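Local coordinates for member of s1p family of ribosomal proteins (Pyrococcus furiosus, PDB 5YH1), which probably acts as an exonuclease on nucleic acids, through a manganese-binding DHH domain that makes up this chain, at residues 323-328 against 356-361; 349-354 against 364-369. One frame throughout, in Å; residues are numbered along the deposited sequence.

Interaction 1 (323-328 against 356-361)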
loop_
_atom_site.group_PDB
_atom_site.type_symbol
_atom_site.label_atom_id
_atom_site.label_comp_id
_atom_site.label_asym_id
_atom_site.label_seq_id
_atom_site.Cartn_x
_atom_site.Cartn_y
_atom_site.Cartn_z
ATOM N N GLY A 323 36.939 -16.889 22.557
ATOM C CA GLY A 323 35.878 -17.749 23.053
ATOM C C GLY A 323 34.481 -17.418 22.555
ATOM O O GLY A 323 33.537 -18.161 22.827
ATOM N N ILE A 324 34.340 -16.326 21.809
ATOM C CA ILE A 324 33.037 -15.930 21.293
ATOM C C ILE A 324 32.613 -16.831 20.142
ATOM O O ILE A 324 33.405 -17.122 19.250
ATOM C CB ILE A 324 33.039 -14.463 20.848
ATOM C CG1 ILE A 324 33.167 -13.572 22.085
ATOM C CG2 ILE A 324 31.770 -14.130 20.057
ATOM C CD1 ILE A 324 33.414 -12.113 21.775
ATOM N N ARG A 325 31.371 -17.305 20.192
ATOM C CA ARG A 325 30.781 -18.020 19.059
ATOM C C ARG A 325 30.066 -16.994 18.173
ATOM O O ARG A 325 29.055 -16.407 18.572
ATOM C CB ARG A 325 29.813 -19.120 19.517
ATOM C CG ARG A 325 29.157 -19.884 18.368
ATOM C CD ARG A 325 28.278 -21.017 18.888
ATOM N NE ARG A 325 29.083 -22.064 19.506
ATOM C CZ ARG A 325 29.784 -22.967 18.831
ATOM N NH1 ARG A 325 29.782 -22.978 17.499
ATOM N NH2 ARG A 325 30.494 -23.867 19.492
ATOM N N PHE A 326 30.617 -16.779 16.982
ATOM C CA PHE A 326 30.124 -15.771 16.033
ATOM C C PHE A 326 29.419 -16.469 14.863
ATOM O O PHE A 326 30.049 -17.225 14.126
ATOM C CB PHE A 326 31.323 -14.955 15.533
ATOM C CG PHE A 326 30.983 -13.833 14.583
ATOM C CD1 PHE A 326 29.910 -12.987 14.812
ATOM C CD2 PHE A 326 31.798 -13.580 13.487
ATOM C CE1 PHE A 326 29.634 -11.932 13.941
ATOM C CE2 PHE A 326 31.531 -12.529 12.618
ATOM C CZ PHE A 326 30.450 -11.702 12.849
ATOM N N ASN A 327 28.118 -16.220 14.713
ATOM C CA ASN A 327 27.316 -16.822 13.654
ATOM C C ASN A 327 26.949 -15.774 12.604
ATOM O O ASN A 327 26.529 -14.672 12.948
ATOM C CB ASN A 327 26.011 -17.400 14.207
ATOM C CG ASN A 327 26.218 -18.302 15.411
ATOM O OD1 ASN A 327 27.119 -19.133 15.433
ATOM N ND2 ASN A 327 25.363 -18.154 16.408
ATOM N N THR A 328 27.079 -16.126 11.326
ATOM C CA THR A 328 26.691 -15.217 10.245
ATOM C C THR A 328 25.783 -15.932 9.257
ATOM O O THR A 328 25.957 -17.122 8.983
ATOM C CB THR A 328 27.909 -14.672 9.488
ATOM O OG1 THR A 328 28.647 -15.768 8.945
ATOM C CG2 THR A 328 28.802 -13.871 10.416
ATOM N N GLU A 356 19.813 -22.678 22.588
ATOM C CA GLU A 356 19.361 -23.997 23.033
ATOM C C GLU A 356 20.487 -25.022 22.975
ATOM O O GLU A 356 20.640 -25.822 23.885
ATOM C CB GLU A 356 18.162 -24.476 22.198
ATOM C CG GLU A 356 16.856 -23.793 22.598
ATOM C CD GLU A 356 15.814 -23.714 21.483
ATOM O OE1 GLU A 356 15.871 -24.513 20.517
ATOM O OE2 GLU A 356 14.922 -22.837 21.581
ATOM N N GLN A 357 21.284 -24.988 21.919
ATOM C CA GLN A 357 22.359 -25.959 21.755
ATOM C C GLN A 357 23.568 -25.724 22.674
ATOM O O GLN A 357 24.129 -26.680 23.207
ATOM C CB GLN A 357 22.820 -25.978 20.306
ATOM C CG GLN A 357 23.857 -27.041 20.014
ATOM C CD GLN A 357 24.046 -27.291 18.533
ATOM O OE1 GLN A 357 23.259 -26.836 17.699
ATOM N NE2 GLN A 357 25.094 -28.027 18.197
ATOM N N TYR A 358 23.973 -24.464 22.848
ATOM C CA TYR A 358 25.207 -24.135 23.572
ATOM C C TYR A 358 24.993 -23.403 24.893
ATOM O O TYR A 358 25.934 -23.240 25.652
ATOM C CB TYR A 358 26.125 -23.298 22.676
ATOM C CG TYR A 358 26.517 -23.999 21.404
ATOM C CD1 TYR A 358 27.479 -24.991 21.416
ATOM C CD2 TYR A 358 25.919 -23.678 20.188
ATOM C CE1 TYR A 358 27.847 -25.650 20.254
ATOM C CE2 TYR A 358 26.278 -24.327 19.022
ATOM C CZ TYR A 358 27.245 -25.311 19.063
ATOM O OH TYR A 358 27.615 -25.957 17.905
ATOM N N GLY A 359 23.773 -22.942 25.155
ATOM C CA GLY A 359 23.453 -22.224 26.389
ATOM C C GLY A 359 23.423 -20.716 26.218
ATOM O O GLY A 359 24.293 -20.135 25.543
ATOM N N GLU A 360 22.426 -20.090 26.847
ATOM C CA GLU A 360 22.273 -18.625 26.890
ATOM C C GLU A 360 23.486 -17.924 27.495
ATOM O O GLU A 360 23.811 -16.799 27.111
ATOM C CB GLU A 360 21.015 -18.257 27.697
ATOM C CG GLU A 360 20.838 -16.779 28.074
ATOM C CD GLU A 360 20.198 -15.929 26.977
ATOM O OE1 GLU A 360 19.015 -16.184 26.656
ATOM O OE2 GLU A 360 20.864 -14.990 26.460
ATOM N N ASP A 361 24.152 -18.574 28.446
ATOM C CA ASP A 361 25.275 -17.941 29.125
ATOM C C ASP A 361 26.580 -18.125 28.381
ATOM O O ASP A 361 27.563 -17.481 28.717
ATOM C CB ASP A 361 25.393 -18.438 30.573
ATOM C CG ASP A 361 24.177 -18.075 31.406
ATOM O OD1 ASP A 361 23.691 -16.930 31.287
ATOM O OD2 ASP A 361 23.695 -18.932 32.167
#
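A cation-pi stack between Arg325 and Tyr358 joins the start of strand 325-330 to the last turn of helix 343-358, at the surface of a beta-alpha-beta unit whose strands belong to the mixed sheet. The two side chains reach each other at about a right angle, yet their flat ends meet face to face: the guanidinium lies on the ring with the planes 11° apart. Arg325 CZ sits 3.6 Å from the centroid of the Tyr358 ring. Within the guanidinium, NE covers the middle of the ring, while NH2 makes the closest approach, 3.3 Å from Tyr358 CE1. Arg325 CD adds a CH-pi contact to the same face, 4.1 Å from the ring centroid. The arginine chain leaves the strand fully extended through its first two torsions and then bends at chi3 (-68°), which brings the guanidinium over the ring. CG of Gln357 lies over the rim of the opposite face. Arg325 NH1 is hydrogen-bonded to the Ser317 hydroxyl on the adjacent strand 316-319. Stacking over a face leaves the in-plane N-H groups of the guanidinium pointing past the ring, so the same arginine can pair with an aromatic and a hydroxyl at once.

Interaction 2 (349-354 against 364-369); sequences IIHDHF and ILTLAY
Ile364 meets helix 343-358, which packs on strand 364-369 of the beta-alpha-beta unit, with both of its branches. CG2 rests 3.8 Å from CE1 of His351, while CD1, on the other branch, comes within 3.5 Å of the carbonyl O of Phe354, whose CB also packs on CG2. The carbonyl O of Ile364 lies in the plane of the His351 ring, at its edge beside CE1. Leu365 turns to the other side of the sheet, against Phe430 and Val434 of helix 423-435. Thr366 then faces the helix again and carries the polar link: its OG1 and His351 ND1 are 2.8 Å apart in a nearly straight hydrogen bond (164°), with the hydroxyl in the ring plane. Having CG trans to the backbone N (chi1 -169°) swings the imidazole of His351 off the helix flank to meet the strand. Thr366 CG2 makes a looser contact with Ile350 CG2, at 4.4 Å. With a leucine in place of His351, Thr366 OG1 would probably be left without its helical partner, inside a buried contact. Asn327 ND2 also bonds OG1, so one buried hydroxyl ties the helix to two neighbouring strands of the sheet.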
loop_
_atom_site.group_PDB
_atom_site.type_symbol
_atom_site.label_atom_id
_atom_site.label_comp_id
_atom_site.label_asym_id
_atom_site.label_seq_id
_atom_site.Cartn_x
_atom_site.Cartn_y
_atom_site.Cartn_z
ATOM N N ILE A 349 15.123 -16.670 15.549
ATOM C CA ILE A 349 14.894 -18.116 15.505
ATOM C C ILE A 349 16.226 -18.849 15.387
ATOM O O ILE A 349 16.427 -19.875 16.031
ATOM C CB ILE A 349 13.973 -18.492 14.323
ATOM C CG1 ILE A 349 12.541 -18.040 14.602
ATOM C CG2 ILE A 349 14.001 -19.987 14.039
ATOM C CD1 ILE A 349 11.705 -17.934 13.340
ATOM N N ILE A 350 17.126 -18.330 14.555
ATOM C CA ILE A 350 18.461 -18.906 14.412
ATOM C C ILE A 350 19.240 -18.733 15.717
ATOM O O ILE A 350 19.866 -19.682 16.219
ATOM C CB ILE A 350 19.216 -18.276 13.230
ATOM C CG1 ILE A 350 18.556 -18.699 11.904
ATOM C CG2 ILE A 350 20.687 -18.685 13.231
ATOM C CD1 ILE A 350 18.885 -17.793 10.729
ATOM N N HIS A 351 19.180 -17.527 16.272
ATOM C CA HIS A 351 19.887 -17.227 17.509
ATOM C C HIS A 351 19.420 -18.140 18.651
ATOM O O HIS A 351 20.250 -18.708 19.365
ATOM C CB HIS A 351 19.698 -15.758 17.882
ATOM C CG HIS A 351 20.591 -15.294 18.983
ATOM N ND1 HIS A 351 21.965 -15.323 18.885
ATOM C CD2 HIS A 351 20.309 -14.758 20.192
ATOM C CE1 HIS A 351 22.492 -14.827 19.989
ATOM N NE2 HIS A 351 21.508 -14.476 20.799
ATOM N N ASP A 352 18.102 -18.282 18.803
ATOM C CA ASP A 352 17.522 -19.174 19.817
ATOM C C ASP A 352 18.013 -20.597 19.668
ATOM O O ASP A 352 18.268 -21.270 20.663
ATOM C CB ASP A 352 15.995 -19.188 19.747
ATOM C CG ASP A 352 15.378 -17.907 20.239
ATOM O OD1 ASP A 352 16.077 -17.101 20.890
ATOM O OD2 ASP A 352 14.184 -17.687 19.950
ATOM N N HIS A 353 18.142 -21.055 18.429
ATOM C CA HIS A 353 18.612 -22.412 18.176
ATOM C C HIS A 353 20.024 -22.590 18.713
ATOM O O HIS A 353 20.330 -23.609 19.333
ATOM C CB HIS A 353 18.563 -22.731 16.688
ATOM C CG HIS A 353 19.241 -24.009 16.323
ATOM N ND1 HIS A 353 18.595 -25.226 16.346
ATOM C CD2 HIS A 353 20.508 -24.262 15.921
ATOM C CE1 HIS A 353 19.435 -26.175 15.973
ATOM N NE2 HIS A 353 20.605 -25.617 15.719
ATOM N N PHE A 354 20.876 -21.591 18.490
ATOM C CA PHE A 354 22.248 -21.656 18.968
ATOM C C PHE A 354 22.304 -21.560 20.499
ATOM O O PHE A 354 23.151 -22.197 21.123
ATOM C CB PHE A 354 23.142 -20.624 18.261
ATOM C CG PHE A 354 23.614 -21.081 16.908
ATOM C CD1 PHE A 354 22.866 -20.825 15.767
ATOM C CD2 PHE A 354 24.783 -21.805 16.782
ATOM C CE1 PHE A 354 23.283 -21.275 14.520
ATOM C CE2 PHE A 354 25.209 -22.259 15.541
ATOM C CZ PHE A 354 24.458 -21.991 14.405
ATOM N N ILE A 364 27.429 -15.848 22.614
ATOM C CA ILE A 364 26.945 -16.081 21.243
ATOM C C ILE A 364 26.532 -14.775 20.588
ATOM O O ILE A 364 25.732 -14.022 21.144
ATOM C CB ILE A 364 25.730 -17.033 21.195
ATOM C CG1 ILE A 364 26.055 -18.367 21.881
ATOM C CG2 ILE A 364 25.323 -17.288 19.748
ATOM C CD1 ILE A 364 24.849 -19.263 22.077
ATOM N N LEU A 365 27.076 -14.537 19.401
ATOM C CA LEU A 365 26.751 -13.362 18.597
ATOM C C LEU A 365 26.281 -13.798 17.226
ATOM O O LEU A 365 27.034 -14.410 16.474
ATOM C CB LEU A 365 27.973 -12.456 18.458
ATOM C CG LEU A 365 27.707 -11.071 17.860
ATOM C CD1 LEU A 365 26.816 -10.224 18.754
ATOM C CD2 LEU A 365 29.033 -10.359 17.648
ATOM N N THR A 366 25.031 -13.477 16.910
ATOM C CA THR A 366 24.428 -13.851 15.641
ATOM C C THR A 366 24.233 -12.612 14.783
ATOM O O THR A 366 23.577 -11.657 15.191
ATOM C CB THR A 366 23.089 -14.577 15.850
ATOM O OG1 THR A 366 23.321 -15.820 16.533
ATOM C CG2 THR A 366 22.408 -14.874 14.510
ATOM N N LEU A 367 24.830 -12.633 13.601
ATOM C CA LEU A 367 24.744 -11.518 12.660
ATOM C C LEU A 367 24.025 -11.981 11.396
ATOM O O LEU A 367 24.547 -12.799 10.648
ATOM C CB LEU A 367 26.149 -11.054 12.313
ATOM C CG LEU A 367 26.265 -10.007 11.207
ATOM C CD1 LEU A 367 25.871 -8.646 11.739
ATOM C CD2 LEU A 367 27.691 -9.989 10.681
ATOM N N ALA A 368 22.827 -11.457 11.166
ATOM C CA ALA A 368 22.050 -11.785 9.969
ATOM C C ALA A 368 22.006 -10.579 9.054
ATOM O O ALA A 368 21.496 -9.540 9.449
ATOM C CB ALA A 368 20.640 -12.190 10.354
ATOM N N TYR A 369 22.516 -10.709 7.831
ATOM C CA TYR A 369 22.661 -9.545 6.953
ATOM C C TYR A 369 21.970 -9.684 5.595
ATOM O O TYR A 369 21.834 -10.779 5.044
ATOM C CB TYR A 369 24.138 -9.209 6.752
ATOM C CG TYR A 369 24.965 -10.295 6.113
ATOM C CD1 TYR A 369 25.093 -10.380 4.723
ATOM C CD2 TYR A 369 25.635 -11.234 6.892
ATOM C CE1 TYR A 369 25.859 -11.379 4.139
ATOM C CE2 TYR A 369 26.403 -12.235 6.317
ATOM C CZ TYR A 369 26.510 -12.303 4.946
ATOM O OH TYR A 369 27.273 -13.294 4.384
#

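How the interactions relate
From the N terminus, the chain runs through strand 325-330, helix 343-358 and strand 364-369, a beta-alpha-beta unit whose two strands lie parallel and adjacent in the mixed sheet. Interaction 1 closes the long outward connection, bringing the end of the helix back to the first strand. Interaction 2 closes the short return, laying the helix against the second strand. Their segments alternate along the chain, so the loops cross, and the centres are about 8 Å apart. Asn327 links them: its backbone bonds Leu365 and Leu367, while its amide packs on Phe354 and Ile364. Both contacts lie away from the manganese site.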